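Local coordinates for phosphate binding protein (Planctomyces limnophilus, PDB 4JWO) that probably binds phosphate as the solute-binding component of a PstS-type system that carries the ion across the cytoplasmic membrane, at residues Leu144-Asn149 against Lys254-Ser259; Ile258-Lys263 against Glu278-Ser283. All coordinates share one frame; numbering follows the deposited sequence. Where two conformers were deposited one is given.

Contact 1 (Leu144-Asn149 against Lys254-Ser259); sequences LTVVIN and KAVKIS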
loop_
_atom_site.group_PDB
_atom_site.type_symbol
_atom_site.label_atom_id
_atom_site.label_comp_id
_atom_site.label_asym_id
_atom_site.label_seq_id
_atom_site.Cartn_x
_atom_site.Cartn_y
_atom_site.Cartn_z
ATOM N N LEU A 144 -4.233 3.890 4.354
ATOM C CA LEU A 144 -5.629 3.469 4.362
ATOM C C LEU A 144 -6.348 4.099 5.531
ATOM O O LEU A 144 -5.768 4.261 6.600
ATOM C CB LEU A 144 -5.736 1.961 4.546
ATOM C CG LEU A 144 -5.151 1.053 3.479
ATOM C CD1 LEU A 144 -5.587 -0.376 3.784
ATOM C CD2 LEU A 144 -5.585 1.475 2.084
ATOM N N THR A 145 -7.624 4.398 5.337
ATOM C CA THR A 145 -8.457 4.889 6.426
ATOM C C THR A 145 -9.567 3.907 6.742
ATOM O O THR A 145 -10.192 3.341 5.844
ATOM C CB THR A 145 -9.112 6.225 6.092
ATOM O OG1 THR A 145 -9.864 6.088 4.878
ATOM C CG2 THR A 145 -8.049 7.302 5.910
ATOM N N VAL A 146 -9.811 3.721 8.028
ATOM C CA VAL A 146 -11.030 3.091 8.508
ATOM C C VAL A 146 -12.014 4.210 8.802
ATOM O O VAL A 146 -11.665 5.201 9.452
ATOM C CB VAL A 146 -10.756 2.300 9.785
ATOM C CG1 VAL A 146 -12.047 1.757 10.369
ATOM C CG2 VAL A 146 -9.775 1.171 9.478
ATOM N N VAL A 147 -13.235 4.079 8.294
ATOM C CA VAL A 147 -14.222 5.134 8.444
ATOM C C VAL A 147 -15.500 4.632 9.094
ATOM O O VAL A 147 -15.881 3.476 8.946
ATOM C CB VAL A 147 -14.569 5.782 7.077
ATOM C CG1 VAL A 147 -13.355 6.506 6.512
ATOM C CG2 VAL A 147 -15.068 4.723 6.082
ATOM N N ILE A 148 -16.135 5.518 9.845
ATOM C CA ILE A 148 -17.454 5.283 10.398
ATOM C C ILE A 148 -18.372 6.426 9.986
ATOM O O ILE A 148 -17.923 7.434 9.425
ATOM C CB ILE A 148 -17.404 5.117 11.931
ATOM C CG1 ILE A 148 -16.677 6.298 12.578
ATOM C CG2 ILE A 148 -16.709 3.811 12.284
ATOM C CD1 ILE A 148 -16.595 6.233 14.122
ATOM N N ASN A 149 -19.664 6.275 10.237
ATOM C CA ASN A 149 -20.603 7.331 9.922
ATOM C C ASN A 149 -20.385 8.452 10.923
ATOM O O ASN A 149 -20.075 8.182 12.079
ATOM C CB ASN A 149 -22.023 6.788 10.037
ATOM C CG ASN A 149 -23.054 7.782 9.598
ATOM O OD1 ASN A 149 -23.512 8.613 10.389
ATOM N ND2 ASN A 149 -23.441 7.707 8.326
ATOM N N LYS A 254 -16.240 10.041 8.970
ATOM C CA LYS A 254 -15.414 10.196 10.160
ATOM C C LYS A 254 -14.292 9.160 10.091
ATOM O O LYS A 254 -14.549 7.962 10.025
ATOM C CB LYS A 254 -16.272 10.018 11.426
ATOM C CG LYS A 254 -15.478 10.043 12.725
ATOM C CD LYS A 254 -16.410 10.005 13.946
ATOM C CE LYS A 254 -17.224 11.277 14.070
ATOM N NZ LYS A 254 -18.122 11.251 15.269
ATOM N N ALA A 255 -13.040 9.616 10.076
ATOM C CA ALA A 255 -11.932 8.675 10.077
ATOM C C ALA A 255 -11.702 8.192 11.500
ATOM O O ALA A 255 -11.602 8.993 12.438
ATOM C CB ALA A 255 -10.655 9.308 9.515
ATOM N N VAL A 256 -11.625 6.878 11.653
ATOM C CA VAL A 256 -11.341 6.273 12.948
ATOM C C VAL A 256 -9.874 6.479 13.310
ATOM O O VAL A 256 -8.977 6.284 12.485
ATOM C CB VAL A 256 -11.677 4.767 12.916
ATOM C CG1 VAL A 256 -11.250 4.073 14.205
ATOM C CG2 VAL A 256 -13.177 4.581 12.659
ATOM N N LYS A 257 -9.635 6.904 14.544
ATOM C CA LYS A 257 -8.269 6.992 15.051
ATOM C C LYS A 257 -7.808 5.591 15.434
ATOM O O LYS A 257 -8.591 4.814 15.971
ATOM C CB LYS A 257 -8.216 7.930 16.253
ATOM C CG LYS A 257 -8.758 9.313 15.949
ATOM C CD LYS A 257 -8.725 10.194 17.179
ATOM C CE LYS A 257 -9.047 11.636 16.831
ATOM N NZ LYS A 257 -10.391 11.785 16.215
ATOM N N ILE A 258 -6.543 5.275 15.155
ATOM C CA ILE A 258 -6.058 3.898 15.239
ATOM C C ILE A 258 -4.990 3.693 16.316
ATOM O O ILE A 258 -3.973 4.391 16.343
ATOM C CB ILE A 258 -5.505 3.429 13.870
ATOM C CG1 ILE A 258 -6.587 3.519 12.784
ATOM C CG2 ILE A 258 -4.965 1.993 13.946
ATOM C CD1 ILE A 258 -7.750 2.551 12.979
ATOM N N SER A 259 -5.234 2.738 17.210
ATOM C CA SER A 259 -4.230 2.321 18.184
ATOM C C SER A 259 -3.686 0.954 17.806
ATOM O O SER A 259 -4.448 0.078 17.413
ATOM C CB SER A 259 -4.839 2.236 19.576
ATOM O OG SER A 259 -5.205 3.519 20.038
HETATM O O HOH W 1 -8.369 5.484 9.886
#
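With chi1 at 53°, Ile148 sets CG1 between its own backbone N and carbonyl carbon, a torsion that brings CG1 and CD1 against the aliphatic chain of Lys254, while CG2 turns to Val256. Lys254 answers with CG anti to its N (chi1 175°), and its methylenes cross the isoleucine obliquely, CD lying 3.8 Å from Ile148 CD1. The chain then bends at chi3 and carries NZ off to a salt bridge with Glu156 and to the carbonyl oxygens of Asn152 and Pro150.

Strands 134-148 and 254-259 pair antiparallel here. Ile148 and Lys254 form a hydrogen-bonded pair: Ile148 N gives to Lys254 O at 2.9 Å, in the carbonyl plane, and Lys254 N returns a bond to Ile148 O at 3.1 Å. Val147 and Ala255 make the adjoining non-hydrogen-bonded pair, their side chains both meeting Phe246 of helix 243-247. One step on, Val256 N reaches Val146 O at 2.8 Å. Beyond it the strands part, and a water takes over, accepting from Val146 N and donating to Val256 O.

Val256 CG2 is the apolar joint, 3.6 Å from Ile148 CG2 and 3.8 Å from Val146 CG1. The chemistry implies a strand pairing held by direct backbone bonds at one end and by water where it splays, with the lysine contributing hydrocarbon to the contact and its charge to Glu156.

Contact 2 (Ile258-Lys263 against Glu278-Ser283); sequences ISDGKK and EYTPLS
Ile258, Thr280 and Asp260 carry most of this contact, in which the end of strand 254-259 and the Asx turn that follows it pack against the loop leading into strand 283-291 of the periplasmic-binding-protein fold. That loop has an inverse gamma turn centred on Tyr279 and a cis peptide bond before Pro281.

Ile258 supplies the apolar half. Its CG1 lies 3.7 Å from Tyr279 CE1, approaching the ring obliquely, and the same carbon is 4.1 Å from Leu282 CD1, whose side chain crosses the isoleucine at about a right angle. Tyr279 is held at both ends: its OH bonds to Leu144 O, and its backbone O accepts from Ser283 OG at 2.7 Å, in the carbonyl plane.

The polar half is bridged by solvent, with no direct hydrogen bond between the segments. One water donates both to Ile258 O and to Thr280 O, linking two backbone carbonyls that could not bond to each other. A second donates to Asp260 OD2 at 2.6 Å. In one of its two conformers, Thr280 has OG1 anti to its backbone N (chi1 -173°), near this second water, and CG2 is turned to the carboxylate, 3.4 Å from Asp260 OD2; both approaches hold for that copy alone. Asp260 CB also rests against Pro281 CD. Asp260 OD1 accepts from Ala264 N and closes the Asx turn by taking a second bond from Lys262 N, which comes to it at 2.8 Å from above the carboxylate plane.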
loop_
_atom_site.group_PDB
_atom_site.type_symbol
_atom_site.label_atom_id
_atom_site.label_comp_id
_atom_site.label_asym_id
_atom_site.label_seq_id
_atom_site.Cartn_x
_atom_site.Cartn_y
_atom_site.Cartn_z
ATOM N N ILE A 258 -6.543 5.275 15.155
ATOM C CA ILE A 258 -6.058 3.898 15.239
ATOM C C ILE A 258 -4.990 3.693 16.316
ATOM O O ILE A 258 -3.973 4.391 16.343
ATOM C CB ILE A 258 -5.505 3.429 13.870
ATOM C CG1 ILE A 258 -6.587 3.519 12.784
ATOM C CG2 ILE A 258 -4.965 1.993 13.946
ATOM C CD1 ILE A 258 -7.750 2.551 12.979
ATOM N N SER A 259 -5.234 2.738 17.210
ATOM C CA SER A 259 -4.230 2.321 18.184
ATOM C C SER A 259 -3.686 0.954 17.806
ATOM O O SER A 259 -4.448 0.078 17.413
ATOM C CB SER A 259 -4.839 2.236 19.576
ATOM O OG SER A 259 -5.205 3.519 20.038
ATOM N N ASP A 260 -2.376 0.766 17.948
ATOM C CA ASP A 260 -1.755 -0.496 17.559
ATOM C C ASP A 260 -1.216 -1.338 18.718
ATOM O O ASP A 260 -0.621 -2.391 18.491
ATOM C CB ASP A 260 -0.660 -0.261 16.501
ATOM C CG ASP A 260 0.601 0.369 17.072
ATOM O OD1 ASP A 260 0.591 0.842 18.232
ATOM O OD2 ASP A 260 1.621 0.397 16.341
ATOM N N GLY A 261 -1.408 -0.882 19.953
ATOM C CA GLY A 261 -0.916 -1.620 21.108
ATOM C C GLY A 261 0.574 -1.441 21.341
ATOM O O GLY A 261 1.146 -2.018 22.266
ATOM N N LYS A 262 1.211 -0.642 20.497
ATOM C CA LYS A 262 2.626 -0.337 20.660
ATOM C C LYS A 262 2.808 1.153 20.928
ATOM O O LYS A 262 2.494 1.632 22.012
ATOM C CB LYS A 262 3.419 -0.772 19.425
ATOM C CG LYS A 262 3.235 -2.234 19.040
ATOM C CD LYS A 262 3.812 -2.507 17.659
ATOM C CE LYS A 262 3.251 -3.790 17.070
ATOM N NZ LYS A 262 3.515 -3.887 15.607
ATOM N N LYS A 263 3.299 1.888 19.936
ATOM C CA LYS A 263 3.549 3.318 20.112
ATOM C C LYS A 263 2.396 4.188 19.611
ATOM O O LYS A 263 2.304 5.366 19.950
ATOM C CB LYS A 263 4.853 3.729 19.422
ATOM C CG LYS A 263 6.106 3.290 20.159
ATOM N N GLU A 278 3.720 8.142 12.243
ATOM C CA GLU A 278 3.012 7.921 13.497
ATOM C C GLU A 278 1.781 7.040 13.265
ATOM O O GLU A 278 1.400 6.263 14.135
ATOM C CB GLU A 278 2.620 9.258 14.137
ATOM C CG GLU A 278 2.064 9.138 15.542
ATOM C CD GLU A 278 1.517 10.456 16.064
ATOM O OE1 GLU A 278 1.454 11.430 15.283
ATOM O OE2 GLU A 278 1.141 10.514 17.252
ATOM N N TYR A 279 1.176 7.169 12.088
ATOM C CA TYR A 279 -0.031 6.424 11.763
ATOM C C TYR A 279 0.332 5.024 11.263
ATOM O O TYR A 279 0.481 4.778 10.059
ATOM C CB TYR A 279 -0.861 7.203 10.736
ATOM C CG TYR A 279 -2.158 6.542 10.350
ATOM C CD1 TYR A 279 -3.226 6.496 11.229
ATOM C CD2 TYR A 279 -2.329 6.002 9.088
ATOM C CE1 TYR A 279 -4.429 5.898 10.865
ATOM C CE2 TYR A 279 -3.518 5.405 8.715
ATOM C CZ TYR A 279 -4.566 5.361 9.605
ATOM O OH TYR A 279 -5.762 4.760 9.236
ATOM N N THR A 280 0.502 4.113 12.218
ATOM C CA THR A 280 0.883 2.739 11.923
ATOM C C THR A 280 -0.119 1.786 12.600
ATOM O O THR A 280 -0.583 2.054 13.704
ATOM C CB THR A 280 2.356 2.486 12.360
ATOM O OG1 THR A 280 2.797 1.195 11.922
ATOM C CG2 THR A 280 2.514 2.604 13.875
ATOM N N PRO A 281 -0.440 0.657 11.951
ATOM C CA PRO A 281 0.127 0.084 10.721
ATOM C C PRO A 281 -0.533 0.470 9.403
ATOM O O PRO A 281 -0.123 -0.070 8.372
ATOM C CB PRO A 281 -0.073 -1.411 10.944
ATOM C CG PRO A 281 -1.411 -1.469 11.645
ATOM C CD PRO A 281 -1.425 -0.248 12.565
ATOM N N LEU A 282 -1.509 1.364 9.415
ATOM C CA LEU A 282 -2.290 1.620 8.207
ATOM C C LEU A 282 -1.737 2.694 7.258
ATOM O O LEU A 282 -2.407 3.094 6.313
ATOM C CB LEU A 282 -3.758 1.878 8.571
ATOM C CG LEU A 282 -4.462 0.628 9.104
ATOM C CD1 LEU A 282 -5.824 0.986 9.697
ATOM C CD2 LEU A 282 -4.634 -0.388 7.990
ATOM N N SER A 283 -0.511 3.151 7.498
ATOM C CA SER A 283 0.248 3.790 6.421
ATOM C C SER A 283 1.643 3.214 6.432
ATOM O O SER A 283 2.167 2.854 7.484
ATOM C CB SER A 283 0.263 5.324 6.517
ATOM O OG SER A 283 1.056 5.810 7.597
HETATM O O HOH W 2 -2.134 4.286 14.092
HETATM O O HOH W 3 1.846 -1.036 14.125
#

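How the contacts relate
The two contacts illustrate how one short strand can serve successive neighbours. Along the chain 144-149 comes first, strand 254-259 follows after 104 intervening residues, and 278-283 comes last, beyond helix 271-275. Strand 254-259 pairs with strand 134-148 at its start in contact 1, then at its end, through the shared Ile258, enters contact 2. Their centres lie about 12 Å apart. Loop and strand also meet directly: Leu144 N lies 2.8 Å from Leu282 O, a probable hydrogen bond, and Val146 CG2 packs on Leu282 CD1 at 4.0 Å. Within the family domain, contact 2 places the loop that enters strand 283-291, itself a neighbour of strand 134-148 in the same mixed sheet.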